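Putative DsbA oxidoreductase SCO1869 (Streptomyces coelicolor A3, PDB 3GL5) is of unproven function but probably acts as a thiol-disulfide oxidoreductase of the DsbA family, built on a thioredoxin-type fold. Local coordinates at residues Q210-G213 and E214-P217. Numbering follows the deposited sequence. Where two conformers were deposited one is given.
Sequences QAWG and ERTP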
loop_
_atom_site.group_PDB
_atom_site.type_symbol
_atom_site.label_atom_id
_atom_site.label_comp_id
_atom_site.label_asym_id
_atom_site.label_seq_id
_atom_site.Cartn_x
_atom_site.Cartn_y
_atom_site.Cartn_z
ATOM N N GLN A 210 -19.907 10.590 1.532
ATOM C CA GLN A 210 -19.465 11.864 2.046
ATOM C C GLN A 210 -17.980 12.037 1.782
ATOM O O GLN A 210 -17.551 13.067 1.279
ATOM C CB GLN A 210 -19.747 11.921 3.548
ATOM C CG GLN A 210 -19.953 13.307 4.077
ATOM C CD GLN A 210 -20.257 13.299 5.552
ATOM O OE1 GLN A 210 -20.692 12.287 6.099
ATOM N NE2 GLN A 210 -20.025 14.425 6.206
ATOM N N ALA A 211 -17.213 11.004 2.107
ATOM C CA ALA A 211 -15.758 11.001 1.943
ATOM C C ALA A 211 -15.437 11.204 0.478
ATOM O O ALA A 211 -14.663 12.104 0.134
ATOM C CB ALA A 211 -15.150 9.699 2.436
ATOM N N TRP A 212 -16.055 10.392 -0.380
ATOM C CA TRP A 212 -15.910 10.569 -1.826
ATOM C C TRP A 212 -16.346 11.965 -2.248
ATOM O O TRP A 212 -15.616 12.675 -2.934
ATOM C CB TRP A 212 -16.756 9.551 -2.563
ATOM C CG TRP A 212 -16.516 9.533 -4.026
ATOM C CD1 TRP A 212 -17.199 10.250 -4.992
ATOM C CD2 TRP A 212 -15.545 8.743 -4.718
ATOM N NE1 TRP A 212 -16.690 9.950 -6.233
ATOM C CE2 TRP A 212 -15.680 9.028 -6.097
ATOM C CE3 TRP A 212 -14.571 7.820 -4.306
ATOM C CZ2 TRP A 212 -14.872 8.423 -7.072
ATOM C CZ3 TRP A 212 -13.766 7.213 -5.273
ATOM C CH2 TRP A 212 -13.921 7.522 -6.642
ATOM N N GLY A 213 -17.531 12.367 -1.805
ATOM C CA GLY A 213 -18.130 13.585 -2.317
ATOM C C GLY A 213 -17.286 14.802 -2.023
ATOM O O GLY A 213 -17.238 15.738 -2.810
ATOM N N GLU A 214 -16.600 14.781 -0.891
ATOM C CA GLU A 214 -15.926 15.968 -0.400
ATOM C C GLU A 214 -14.436 16.104 -0.701
ATOM O O GLU A 214 -13.817 17.061 -0.249
ATOM C CB GLU A 214 -16.202 16.144 1.096
ATOM C CG GLU A 214 -17.669 16.496 1.366
ATOM C CD GLU A 214 -18.153 16.014 2.727
ATOM O OE1 GLU A 214 -17.327 15.421 3.463
ATOM O OE2 GLU A 214 -19.352 16.240 3.064
ATOM N N ARG A 215 -13.851 15.163 -1.444
ATOM C CA ARG A 215 -12.467 15.330 -1.876
ATOM C C ARG A 215 -12.418 16.501 -2.844
ATOM O O ARG A 215 -13.080 16.481 -3.879
ATOM C CB ARG A 215 -11.926 14.085 -2.587
ATOM C CG ARG A 215 -12.401 12.764 -2.023
ATOM C CD ARG A 215 -12.214 11.660 -3.031
ATOM N NE ARG A 215 -12.893 11.980 -4.284
ATOM C CZ ARG A 215 -12.418 11.674 -5.489
ATOM N NH1 ARG A 215 -11.245 11.063 -5.601
ATOM N NH2 ARG A 215 -13.099 12.008 -6.575
ATOM N N THR A 216 -11.638 17.527 -2.518
ATOM C CA THR A 216 -11.463 18.654 -3.447
ATOM C C THR A 216 -10.319 18.297 -4.375
ATOM O O THR A 216 -9.481 17.473 -4.001
ATOM C CB THR A 216 -11.140 19.986 -2.720
ATOM O OG1 THR A 216 -9.935 19.834 -1.951
ATOM C CG2 THR A 216 -12.305 20.402 -1.804
ATOM N N PRO A 217 -10.275 18.884 -5.588
ATOM C CA PRO A 217 -9.099 18.612 -6.409
ATOM C C PRO A 217 -7.793 18.930 -5.657
ATOM O O PRO A 217 -7.830 19.635 -4.636
ATOM C CB PRO A 217 -9.322 19.529 -7.613
ATOM C CG PRO A 217 -10.816 19.529 -7.775
ATOM C CD PRO A 217 -11.334 19.569 -6.363
#
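The guanidinium of Arg-215 lies flat over one face of the Trp-212 indole, the two planes inclined by only 16°. CZ of Arg-215 sits 4.2 Å from the centroid of the six-membered ring of Trp-212, almost on the ring normal, a cation-pi stack, while NH2 is displaced toward the rim and approaches CE2 to 4.0 Å. At its edge the same guanidinium meets the Trp-212 carbonyl: NE donates in plane to a lone pair of O, 3.1 Å away. Stack and edge bond together restrain the rotation of the group, helped by a weak bond from NH1 to His-2 O, and a bend at chi3 (-56°) brings the arginine alongside the indole. A leucine in place of Arg-215 would probably leave this indole face without its cation and deprive the Trp-212 carbonyl of its side-chain bond. The indole also stacks with His-32 and touches Met-3 of strand 3-9. Next to the arginine, Glu-214 N donates to Gln-210 O, about a turn back, over 2.9 Å, an i to i+4 backbone bond. The Glu-214 carboxylate is held through OE1, which is bonded to Tyr-193 OH. The whole is a helix C-terminus at the surface, where helix 201-213 of the thioredoxin-like fold gives way to the loop before strand 219-221, with an arginine side chain bonded to a carbonyl of the last turn.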